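PDB 3MKH: nitroalkane oxidase from Podospora anserina, which oxidises nitroalkanes to aldehydes or ketones with its FAD cofactor, releasing nitrite and reducing molecular oxygen to hydrogen peroxide. Local coordinates for residues Gly272-Val277 and Glu350-Ala355; Cys359-Val364 and Ile405-Leu410; Lys61-Pro66 and Phe97-Gly102; Val277-Val282 and Ala329-Ala334; Glu84-Glu89 and Pro233-Val238. One frame throughout, in Å; residues are numbered along the deposited sequence.

In the fold
Interactions 1, 2 and 4 knit together the carboxy-terminal helical domain of an acyl-CoA dehydrogenase fold. Interactions 1 and 4 both use helix 262-298, share V277 and have centres about 7 Å apart; interaction 2 meets interaction 1 where A274 CB packs on R406 NH2 at 3.6 Å. Interaction 3 belongs to the amino-terminal helical domain, and F97 links it to interaction 5, with F97 CZ 3.7 Å from C85 CB. M280 CB touches Y86 CD2 at 3.6 Å, joining interactions 4 and 5. The active site lies among them: the A274 side chain is about 5 Å from that of D399, the inferred proton acceptor, and the H235 side chain about 5 Å from FAD.

Interaction 1 of 5, residues Gly272-Val277 and Glu350-Ala355; sequences GSAVLV and ELALAA
V275 and A274 of helix 262-298 meet A352 of helix 345-374 through small apolar groups. The CG2 methyl of V275 lies 3.6 Å from A352 CB. This is the branch beside the valine backbone N; the other methyl, CG1, stands anti to that N (chi1 175°). A274 makes a different kind of contact: its CB rests on the main chain, 3.6 Å from A352 O, while the CB atoms of A274 and A352 are 4.3 Å apart. With alanine in both surfaces, the local helix axes approach to 7.5 Å and cross at 36°, their N-to-C directions running roughly the same way. The pair belongs to the carboxy-terminal helical bundle of the acyl-CoA dehydrogenase fold, and both surfaces are buried. A355, one turn after A352, also turns its CB toward helix 262-298 and loses surface there. Farther out, V275 reaches A335 and M338 of helix 311-340, whereas R406 of helix 402-415 packs against both A274 and L353. Beside this apolar contact, S273 OG hydrogen-bonds to OD1 of D399, the inferred proton acceptor. On helix 345-374, E350 OE2 hydrogen-bonds to Y419 OH, and OE1 forms a salt bridge with K321 of the second subunit.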
# COMPACT_ATOMS: atom_id res chain seq x y z
N GLY A 272 23.55 10.93 11.18
CA GLY A 272 22.93 12.06 11.85
C GLY A 272 21.90 12.73 10.96
O GLY A 272 20.79 13.07 11.39
N SER A 273 22.25 12.93 9.70
CA SER A 273 21.36 13.63 8.77
C SER A 273 20.08 12.82 8.53
O SER A 273 19.01 13.40 8.31
CB SER A 273 22.07 13.92 7.44
OG SER A 273 22.33 12.72 6.74
N ALA A 274 20.20 11.50 8.58
CA ALA A 274 19.05 10.60 8.42
C ALA A 274 17.95 10.89 9.45
O ALA A 274 16.76 10.87 9.13
CB ALA A 274 19.51 9.13 8.53
N VAL A 275 18.36 11.16 10.68
CA VAL A 275 17.41 11.51 11.74
C VAL A 275 16.69 12.80 11.38
O VAL A 275 15.48 12.92 11.53
CB VAL A 275 18.13 11.67 13.12
CG1 VAL A 275 17.14 12.16 14.20
CG2 VAL A 275 18.80 10.36 13.55
N LEU A 276 17.45 13.76 10.87
CA LEU A 276 16.91 15.08 10.56
C LEU A 276 16.01 15.04 9.33
O LEU A 276 15.08 15.83 9.22
CB LEU A 276 18.03 16.11 10.41
CG LEU A 276 18.43 16.87 11.69
CD1 LEU A 276 18.02 16.17 12.99
CD2 LEU A 276 19.89 17.25 11.69
N VAL A 277 16.29 14.12 8.41
CA VAL A 277 15.39 13.86 7.29
C VAL A 277 14.04 13.32 7.79
O VAL A 277 12.98 13.64 7.24
CB VAL A 277 16.01 12.92 6.23
CG1 VAL A 277 14.94 12.43 5.23
CG2 VAL A 277 17.14 13.64 5.48
N GLU A 350 20.85 1.78 13.03
CA GLU A 350 19.67 1.19 12.39
C GLU A 350 18.41 2.04 12.57
O GLU A 350 17.58 2.13 11.66
CB GLU A 350 19.40 -0.24 12.91
CG GLU A 350 18.39 -0.99 12.02
CD GLU A 350 17.79 -2.24 12.67
OE1 GLU A 350 17.53 -2.22 13.89
OE2 GLU A 350 17.56 -3.24 11.94
N LEU A 351 18.25 2.64 13.75
CA LEU A 351 17.08 3.48 14.01
C LEU A 351 17.12 4.78 13.22
O LEU A 351 16.08 5.25 12.77
CB LEU A 351 16.94 3.77 15.51
CG LEU A 351 16.65 2.56 16.40
CD1 LEU A 351 16.35 3.01 17.84
CD2 LEU A 351 15.50 1.72 15.86
N ALA A 352 18.30 5.38 13.08
CA ALA A 352 18.43 6.59 12.27
C ALA A 352 18.00 6.29 10.83
O ALA A 352 17.19 7.01 10.28
CB ALA A 352 19.87 7.11 12.29
N LEU A 353 18.57 5.24 10.24
CA LEU A 353 18.17 4.78 8.91
C LEU A 353 16.66 4.53 8.81
O LEU A 353 16.01 4.91 7.82
CB LEU A 353 18.92 3.51 8.54
CG LEU A 353 20.44 3.65 8.47
CD1 LEU A 353 21.12 2.28 8.54
CD2 LEU A 353 20.82 4.38 7.21
N ALA A 354 16.10 3.88 9.83
CA ALA A 354 14.66 3.62 9.85
C ALA A 354 13.83 4.90 9.80
O ALA A 354 12.83 4.98 9.06
CB ALA A 354 14.28 2.78 11.07
N ALA A 355 14.21 5.89 10.60
CA ALA A 355 13.44 7.14 10.64
C ALA A 355 13.49 7.78 9.26
O ALA A 355 12.47 8.23 8.75
CB ALA A 355 13.99 8.12 11.70

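Interaction 2 of 5, residues Cys359-Val364 and Ile405-Leu410; sequences CSEAAV and IRRRHL
E361 of helix 345-374 and R407 of helix 402-415 form a salt bridge, their side chains coming from opposite directions. R407 NH2 donates to E361 OE2 at 2.8 Å, with an N-H...O angle of 148°. The carboxylate oxygen is met on its syn side, but the groups do not lie flat together: their planes are 39° apart. OE1 also comes near NH2, at 3.1 Å, though the hydrogen bond is made to OE2. Both side chains are extended; in R407 the chain from CG to NE is fully extended, which carries the guanidinium across to the other helix.

One water completes a small polar ring. It donates to E361 OE2 at a short 2.5 Å and accepts from R407 NH1 at 3.1 Å, so OE2 receives both the arginine and the water, while the two terminal nitrogens of R407 are engaged directly and through water. The opposed charges would probably favour an ionised carboxylate. The adjacent arginines have other acceptors: R406 NH2 forms a salt bridge with D399, the inferred proton acceptor, and R408 NH2 forms one with D315 of the second subunit.

At this partly exposed site N402, at the start of helix 402-415, packs against both E361 and R407, and V357 of helix 345-374 packs against the arginine. On another side of helix 345-374, A363 touches M285 of helix 262-298 and S360 touches L395 and P396 of helix 394-397.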
# COMPACT_ATOMS: atom_id res chain seq x y z
N CYS A 359 9.84 8.03 7.38
CA CYS A 359 9.27 9.36 7.36
C CYS A 359 9.32 9.97 5.95
O CYS A 359 8.39 10.67 5.56
CB CYS A 359 9.99 10.28 8.35
SG CYS A 359 9.84 9.76 10.11
N SER A 360 10.39 9.71 5.21
CA SER A 360 10.49 10.26 3.85
C SER A 360 9.35 9.71 3.01
O SER A 360 8.70 10.45 2.28
CB SER A 360 11.85 9.96 3.20
OG SER A 360 12.03 8.56 3.06
N GLU A 361 9.09 8.42 3.12
CA GLU A 361 8.08 7.79 2.28
C GLU A 361 6.67 8.12 2.78
O GLU A 361 5.75 8.32 1.99
CB GLU A 361 8.34 6.28 2.15
CG GLU A 361 9.57 6.02 1.29
CD GLU A 361 9.97 4.56 1.18
OE1 GLU A 361 9.17 3.67 1.54
OE2 GLU A 361 11.10 4.31 0.70
N ALA A 362 6.53 8.21 4.10
CA ALA A 362 5.26 8.63 4.68
C ALA A 362 4.88 10.07 4.31
O ALA A 362 3.70 10.37 4.17
CB ALA A 362 5.27 8.45 6.19
N ALA A 363 5.86 10.95 4.16
CA ALA A 363 5.59 12.31 3.68
C ALA A 363 5.01 12.35 2.25
O ALA A 363 4.04 13.07 1.97
CB ALA A 363 6.85 13.20 3.78
N VAL A 364 5.61 11.59 1.35
CA VAL A 364 5.09 11.51 -0.03
C VAL A 364 3.64 10.97 -0.04
O VAL A 364 2.76 11.56 -0.65
CB VAL A 364 6.01 10.64 -0.93
CG1 VAL A 364 5.43 10.53 -2.34
CG2 VAL A 364 7.43 11.22 -0.95
N ILE A 405 20.86 3.14 -1.31
CA ILE A 405 21.79 3.41 -0.21
C ILE A 405 21.25 3.01 1.16
O ILE A 405 21.74 2.06 1.78
CB ILE A 405 22.25 4.88 -0.22
CG1 ILE A 405 22.91 5.19 -1.57
CG2 ILE A 405 23.18 5.16 0.97
CD1 ILE A 405 23.70 6.49 -1.60
N ARG A 406 20.24 3.75 1.63
CA ARG A 406 19.70 3.50 2.97
C ARG A 406 19.30 2.02 3.19
O ARG A 406 19.69 1.42 4.20
CB ARG A 406 18.57 4.47 3.32
CG ARG A 406 18.94 5.96 3.21
CD ARG A 406 20.29 6.31 3.84
NE ARG A 406 20.37 7.75 4.14
CZ ARG A 406 21.06 8.28 5.14
NH1 ARG A 406 21.78 7.51 5.97
NH2 ARG A 406 21.04 9.60 5.33
N ARG A 407 18.53 1.42 2.28
CA ARG A 407 18.16 0.01 2.48
C ARG A 407 19.35 -0.96 2.38
O ARG A 407 19.33 -2.03 2.99
CB ARG A 407 17.01 -0.42 1.57
CG ARG A 407 15.66 0.23 1.90
CD ARG A 407 14.49 -0.43 1.12
NE ARG A 407 13.21 0.14 1.54
CZ ARG A 407 12.65 1.20 0.96
NH1 ARG A 407 13.22 1.78 -0.09
NH2 ARG A 407 11.50 1.66 1.42
N ARG A 408 20.37 -0.62 1.58
CA ARG A 408 21.60 -1.43 1.49
C ARG A 408 22.36 -1.38 2.81
O ARG A 408 22.98 -2.36 3.21
CB ARG A 408 22.54 -0.93 0.38
CG ARG A 408 22.00 -1.04 -1.03
CD ARG A 408 21.25 -2.34 -1.25
NE ARG A 408 19.87 -2.04 -1.58
CZ ARG A 408 18.81 -2.71 -1.14
NH1 ARG A 408 18.94 -3.76 -0.34
NH2 ARG A 408 17.59 -2.31 -1.52
N HIS A 409 22.34 -0.24 3.49
CA HIS A 409 22.94 -0.17 4.81
C HIS A 409 22.17 -1.04 5.81
O HIS A 409 22.78 -1.81 6.54
CB HIS A 409 23.08 1.27 5.28
CG HIS A 409 24.19 2.01 4.58
ND1 HIS A 409 25.30 2.49 5.25
CD2 HIS A 409 24.36 2.33 3.28
CE1 HIS A 409 26.10 3.09 4.38
NE2 HIS A 409 25.56 3.00 3.18
N LEU A 410 20.84 -0.93 5.83
CA LEU A 410 20.03 -1.80 6.69
C LEU A 410 20.35 -3.28 6.42
O LEU A 410 20.50 -4.07 7.35
CB LEU A 410 18.55 -1.50 6.47
CG LEU A 410 18.12 -0.13 7.00
CD1 LEU A 410 16.70 0.25 6.54
CD2 LEU A 410 18.24 -0.08 8.53
O HOH W 1 11.98 4.10 -1.65

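Interaction 3 of 5, residues Lys61-Pro66 and Phe97-Gly102; sequences KGQISP and FATGLG
Q63 lays its amide against the main chain of G100, bringing a loop onto helix 90-109. Its CG is anti to the carbonyl carbon (chi1 -65°), and the chain beyond is extended (chi2 171°), so CB, CG and CD pass along the glycine in turn. The closest carbon contact is Q63 CD to G100 CA, 3.4 Å. G100 has no side chain, and the glutamine settles directly on the helix backbone. Q63 OE1 meets T99 CG2 at 3.6 Å; although it also approaches G100 N, the angle is poor for a hydrogen bond. The other end of the amide is fixed by NE2, which hydrogen-bonds to I96 O one turn earlier. T99 turns its CG2 methyl to Q63, while OG1 hydrogen-bonds to Y51 OH and N173 OD1. A water adds a backbone bridge, donating to Q63 O and G100 O, each at 2.8 Å. The contact thus docks the loop between helices 48-56 and 75-88 onto helix 90-109, within the amino-terminal helical domain of the acyl-CoA dehydrogenase fold; L101, the residue after G100, touches FAD.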
# COMPACT_ATOMS: atom_id res chain seq x y z
N LYS A 61 26.47 28.70 14.82
CA LYS A 61 27.12 28.27 16.07
C LYS A 61 26.46 26.99 16.59
O LYS A 61 27.12 26.11 17.15
CB LYS A 61 27.03 29.36 17.14
CG LYS A 61 27.62 30.72 16.72
CD LYS A 61 27.55 31.72 17.89
CE LYS A 61 27.16 33.12 17.42
NZ LYS A 61 27.39 34.16 18.47
N GLY A 62 25.15 26.91 16.41
CA GLY A 62 24.37 25.77 16.85
C GLY A 62 24.58 24.50 16.04
O GLY A 62 24.16 23.42 16.44
N GLN A 63 25.26 24.63 14.90
CA GLN A 63 25.57 23.47 14.07
C GLN A 63 26.96 22.92 14.39
O GLN A 63 27.37 21.92 13.83
CB GLN A 63 25.50 23.84 12.58
CG GLN A 63 24.11 24.23 12.14
CD GLN A 63 24.08 24.82 10.75
OE1 GLN A 63 25.11 25.25 10.21
NE2 GLN A 63 22.90 24.83 10.15
N ILE A 64 27.69 23.59 15.27
CA ILE A 64 29.06 23.19 15.58
C ILE A 64 29.11 22.60 16.98
O ILE A 64 28.50 23.10 17.92
CB ILE A 64 30.05 24.38 15.42
CG1 ILE A 64 30.13 24.76 13.93
CG2 ILE A 64 31.45 24.03 15.94
CD1 ILE A 64 30.89 26.06 13.67
N SER A 65 29.82 21.49 17.12
CA SER A 65 29.81 20.80 18.40
C SER A 65 30.53 21.60 19.51
O SER A 65 31.47 22.34 19.23
CB SER A 65 30.43 19.42 18.23
OG SER A 65 31.71 19.39 18.80
N PRO A 66 30.07 21.47 20.76
CA PRO A 66 30.74 22.14 21.88
C PRO A 66 32.23 21.85 21.93
O PRO A 66 33.01 22.70 22.36
CB PRO A 66 30.06 21.54 23.11
CG PRO A 66 28.64 21.24 22.61
CD PRO A 66 28.86 20.73 21.19
N PHE A 97 20.31 24.26 6.68
CA PHE A 97 20.65 22.93 7.19
C PHE A 97 21.82 22.29 6.44
O PHE A 97 22.60 21.53 7.02
CB PHE A 97 19.42 22.01 7.16
CG PHE A 97 18.26 22.53 7.96
CD1 PHE A 97 18.48 23.35 9.06
CD2 PHE A 97 16.95 22.21 7.62
CE1 PHE A 97 17.42 23.84 9.81
CE2 PHE A 97 15.89 22.69 8.36
CZ PHE A 97 16.12 23.51 9.46
N ALA A 98 21.93 22.60 5.15
CA ALA A 98 23.00 22.03 4.33
C ALA A 98 24.39 22.49 4.81
O ALA A 98 25.36 21.74 4.72
CB ALA A 98 22.79 22.39 2.86
N THR A 99 24.47 23.71 5.32
CA THR A 99 25.75 24.18 5.89
C THR A 99 26.05 23.33 7.12
O THR A 99 27.20 23.00 7.39
CB THR A 99 25.69 25.67 6.26
OG1 THR A 99 25.79 26.46 5.06
CG2 THR A 99 26.83 26.07 7.21
N GLY A 100 25.01 22.95 7.86
CA GLY A 100 25.20 22.10 9.02
C GLY A 100 25.73 20.73 8.63
O GLY A 100 26.59 20.16 9.30
N LEU A 101 25.23 20.19 7.52
CA LEU A 101 25.73 18.92 7.02
C LEU A 101 27.20 19.03 6.60
O LEU A 101 28.01 18.13 6.85
CB LEU A 101 24.86 18.42 5.85
CG LEU A 101 25.34 17.11 5.20
CD1 LEU A 101 25.34 15.94 6.17
CD2 LEU A 101 24.50 16.78 3.96
N GLY A 102 27.54 20.15 5.96
CA GLY A 102 28.91 20.40 5.55
C GLY A 102 29.87 20.48 6.73
O GLY A 102 31.04 20.10 6.62
O HOH W 2 25.97 20.26 12.07

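Interaction 4 of 5, residues Val277-Val282 and Ala329-Ala334; sequences VGAMGV and ALTWKA
T331 on helix 311-340 sets its two branches against helix 262-298 through a chi1 of -67°: OG1 stands anti to the carbonyl carbon, and CG2 anti to the backbone N. The hydroxyl branch comes over the main chain of G278, with T331 OG1 3.4 Å from G278 C. The methyl branch lies beside the next residue, where T331 CG2 is 3.8 Å from A279 N and 4.1 Å from A279 CB. V282, one turn beyond G278, brings its CG2 methyl to 4.0 Å from T331 OG1. That methyl is the branch anti to the valine carbonyl carbon.

G278, with no side chain, lets the threonine hydroxyl lie directly on the main chain. The local axes are 9.1 Å apart and nearly antiparallel, at 158°, an arrangement within the carboxy-terminal helical bundle of the acyl-CoA dehydrogenase fold. T331 OG1 is buried but not left without a partner: it hydrogen-bonds to A327 O, one turn earlier on its own helix. The threonine therefore meets helix 262-298 by packing while satisfying its hydroxyl within helix 311-340. C359 of helix 345-374 also packs against T331, and A327 and R328 touch V282. On another side of helix 262-298, V277 meets F398 and D399, while A329 packs against A329 of the second subunit.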
# COMPACT_ATOMS: atom_id res chain seq x y z
N VAL A 277 16.29 14.12 8.41
CA VAL A 277 15.39 13.86 7.29
C VAL A 277 14.04 13.32 7.79
O VAL A 277 12.98 13.64 7.24
CB VAL A 277 16.01 12.92 6.23
CG1 VAL A 277 14.94 12.43 5.23
CG2 VAL A 277 17.14 13.64 5.48
N GLY A 278 14.09 12.50 8.84
CA GLY A 278 12.88 12.07 9.51
C GLY A 278 12.07 13.29 9.91
O GLY A 278 10.88 13.43 9.60
N ALA A 279 12.76 14.23 10.55
CA ALA A 279 12.09 15.42 11.03
C ALA A 279 11.57 16.30 9.88
O ALA A 279 10.51 16.93 10.02
CB ALA A 279 12.98 16.21 11.97
N MET A 280 12.27 16.33 8.75
CA MET A 280 11.76 17.07 7.58
C MET A 280 10.46 16.44 7.10
O MET A 280 9.51 17.14 6.71
CB MET A 280 12.76 17.05 6.41
CG MET A 280 14.11 17.64 6.74
SD MET A 280 15.23 17.48 5.33
CE MET A 280 16.60 18.45 5.93
N GLY A 281 10.44 15.12 7.09
CA GLY A 281 9.24 14.38 6.76
C GLY A 281 8.06 14.75 7.66
O GLY A 281 6.96 15.02 7.18
N VAL A 282 8.31 14.75 8.97
CA VAL A 282 7.27 15.11 9.94
C VAL A 282 6.75 16.52 9.68
O VAL A 282 5.54 16.77 9.75
CB VAL A 282 7.79 15.03 11.41
CG1 VAL A 282 6.69 15.46 12.39
CG2 VAL A 282 8.31 13.62 11.73
N ALA A 329 7.28 10.13 16.51
CA ALA A 329 7.66 9.21 17.58
C ALA A 329 8.93 8.44 17.20
O ALA A 329 9.88 8.35 18.00
CB ALA A 329 6.51 8.24 17.88
N LEU A 330 8.95 7.90 15.98
CA LEU A 330 10.11 7.18 15.46
C LEU A 330 11.32 8.10 15.33
O LEU A 330 12.43 7.73 15.72
CB LEU A 330 9.79 6.51 14.11
CG LEU A 330 11.00 5.79 13.50
CD1 LEU A 330 11.55 4.76 14.46
CD2 LEU A 330 10.66 5.12 12.17
N THR A 331 11.12 9.29 14.76
CA THR A 331 12.22 10.24 14.61
C THR A 331 12.84 10.57 15.98
O THR A 331 14.07 10.63 16.12
CB THR A 331 11.78 11.53 13.90
OG1 THR A 331 11.45 11.22 12.54
CG2 THR A 331 12.90 12.55 13.91
N TRP A 332 12.01 10.82 16.98
CA TRP A 332 12.53 11.18 18.31
C TRP A 332 13.24 10.00 18.99
O TRP A 332 14.26 10.18 19.67
CB TRP A 332 11.42 11.74 19.20
CG TRP A 332 11.00 13.14 18.81
CD1 TRP A 332 11.33 13.82 17.67
CD2 TRP A 332 10.17 14.03 19.57
NE1 TRP A 332 10.76 15.08 17.68
CE2 TRP A 332 10.05 15.23 18.83
CE3 TRP A 332 9.53 13.93 20.81
CZ2 TRP A 332 9.30 16.32 19.29
CZ3 TRP A 332 8.78 15.01 21.26
CH2 TRP A 332 8.68 16.19 20.50
N LYS A 333 12.71 8.80 18.81
CA LYS A 333 13.40 7.61 19.32
C LYS A 333 14.81 7.49 18.72
O LYS A 333 15.79 7.27 19.43
CB LYS A 333 12.57 6.34 19.07
CG LYS A 333 13.33 5.04 19.31
CD LYS A 333 13.76 4.87 20.76
CE LYS A 333 14.68 3.62 20.91
NZ LYS A 333 15.12 3.33 22.30
N ALA A 334 14.90 7.64 17.40
CA ALA A 334 16.18 7.58 16.71
C ALA A 334 17.10 8.70 17.18
O ALA A 334 18.29 8.49 17.38
CB ALA A 334 16.00 7.65 15.18

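Interaction 5 of 5, residues Glu84-Glu89 and Pro233-Val238; sequences ECYSVE and PGHTSV
Y86 and H235 point their side chains across each other at about a right angle and join at their polar ends. Y86 OH is 2.8 Å from H235 NE2 in a hydrogen bond that either group could donate. The hydroxyl sits at the edge of the imidazole, near its plane, and also lies 3.4 Å from H235 CD2. The rings are not stacked: neither lies over the other's face, their centroids are 5.9 Å apart and the planes are inclined at 42°. H235 holds CG anti to its carbonyl carbon (chi1 -61°), directing the ring from the loop toward helix 75-88. Its backbone also begins a type I turn, closed by V238 N bonding to H235 O at 3.1 Å. This is a junction between the amino-terminal helices and the middle beta domain of the acyl-CoA dehydrogenase fold, for the loop lies between strands 224-228 and 242-251. Both aromatic residues are buried. L94 of helix 90-109 and T391 of helix 385-392 each pack on the two of them, while L284 of helix 262-298 also packs against Y86. The second imidazole nitrogen is engaged across a subunit boundary: H235 ND1 hydrogen-bonds to the hydroxyl of Y379 of the third subunit, a residue that lines an FAD pocket.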
# COMPACT_ATOMS: atom_id res chain seq x y z
N GLU A 84 9.76 22.15 12.60
CA GLU A 84 9.10 23.43 12.52
C GLU A 84 9.47 24.17 11.22
O GLU A 84 8.60 24.69 10.52
CB GLU A 84 9.42 24.28 13.76
CG GLU A 84 8.82 25.70 13.71
CD GLU A 84 7.29 25.70 13.61
OE1 GLU A 84 6.63 24.71 14.01
OE2 GLU A 84 6.75 26.71 13.14
N CYS A 85 10.77 24.23 10.90
CA CYS A 85 11.20 24.96 9.71
C CYS A 85 10.61 24.37 8.43
O CYS A 85 10.13 25.12 7.57
CB CYS A 85 12.72 25.02 9.60
SG CYS A 85 13.45 26.05 10.87
N TYR A 86 10.62 23.05 8.32
CA TYR A 86 10.04 22.39 7.16
C TYR A 86 8.53 22.51 7.05
O TYR A 86 7.97 22.45 5.95
CB TYR A 86 10.49 20.92 7.05
CG TYR A 86 11.51 20.74 5.96
CD1 TYR A 86 12.73 21.41 6.03
CD2 TYR A 86 11.25 19.96 4.85
CE1 TYR A 86 13.67 21.29 5.04
CE2 TYR A 86 12.20 19.84 3.82
CZ TYR A 86 13.40 20.51 3.94
OH TYR A 86 14.37 20.41 2.97
N SER A 87 7.85 22.69 8.18
CA SER A 87 6.42 22.87 8.12
C SER A 87 6.09 24.25 7.56
O SER A 87 4.96 24.52 7.19
CB SER A 87 5.79 22.70 9.52
OG SER A 87 5.97 23.87 10.31
N VAL A 88 7.10 25.11 7.50
CA VAL A 88 6.87 26.50 7.11
C VAL A 88 7.49 26.88 5.76
O VAL A 88 6.81 27.41 4.90
CB VAL A 88 7.38 27.50 8.18
CG1 VAL A 88 7.32 28.93 7.66
CG2 VAL A 88 6.56 27.36 9.47
N GLU A 89 8.78 26.63 5.59
CA GLU A 89 9.46 27.00 4.34
C GLU A 89 10.65 26.09 4.12
O GLU A 89 11.77 26.37 4.57
CB GLU A 89 9.84 28.50 4.33
CG GLU A 89 10.93 28.93 3.33
CD GLU A 89 10.63 28.53 1.90
OE1 GLU A 89 9.44 28.29 1.58
OE2 GLU A 89 11.58 28.45 1.10
N PRO A 233 11.84 20.60 -9.05
CA PRO A 233 10.42 20.95 -8.89
C PRO A 233 10.05 21.56 -7.53
O PRO A 233 9.02 22.22 -7.43
CB PRO A 233 9.70 19.61 -9.08
CG PRO A 233 10.69 18.61 -8.66
CD PRO A 233 12.04 19.14 -9.09
N GLY A 234 10.87 21.32 -6.51
CA GLY A 234 10.78 22.03 -5.24
C GLY A 234 12.19 22.41 -4.78
O GLY A 234 13.15 22.19 -5.50
N HIS A 235 12.31 22.98 -3.58
CA HIS A 235 13.61 23.48 -3.10
C HIS A 235 14.25 24.38 -4.16
O HIS A 235 15.43 24.23 -4.51
CB HIS A 235 14.54 22.32 -2.74
CG HIS A 235 14.02 21.44 -1.63
ND1 HIS A 235 13.21 20.35 -1.87
CD2 HIS A 235 14.19 21.50 -0.29
CE1 HIS A 235 12.91 19.77 -0.72
NE2 HIS A 235 13.49 20.44 0.26
N THR A 236 13.47 25.32 -4.68
CA THR A 236 13.88 26.13 -5.83
C THR A 236 14.91 27.22 -5.48
O THR A 236 15.50 27.83 -6.38
CB THR A 236 12.67 26.77 -6.53
OG1 THR A 236 12.05 27.74 -5.66
CG2 THR A 236 11.64 25.69 -6.90
N SER A 237 15.12 27.46 -4.19
CA SER A 237 16.14 28.42 -3.74
C SER A 237 17.39 27.67 -3.27
O SER A 237 18.31 28.26 -2.69
CB SER A 237 15.60 29.32 -2.61
OG SER A 237 15.65 28.66 -1.35
N VAL A 238 17.41 26.37 -3.50
CA VAL A 238 18.56 25.55 -3.10
C VAL A 238 19.49 25.36 -4.28
O VAL A 238 19.05 25.06 -5.38
CB VAL A 238 18.11 24.18 -2.56
CG1 VAL A 238 19.31 23.29 -2.36
CG2 VAL A 238 17.30 24.34 -1.27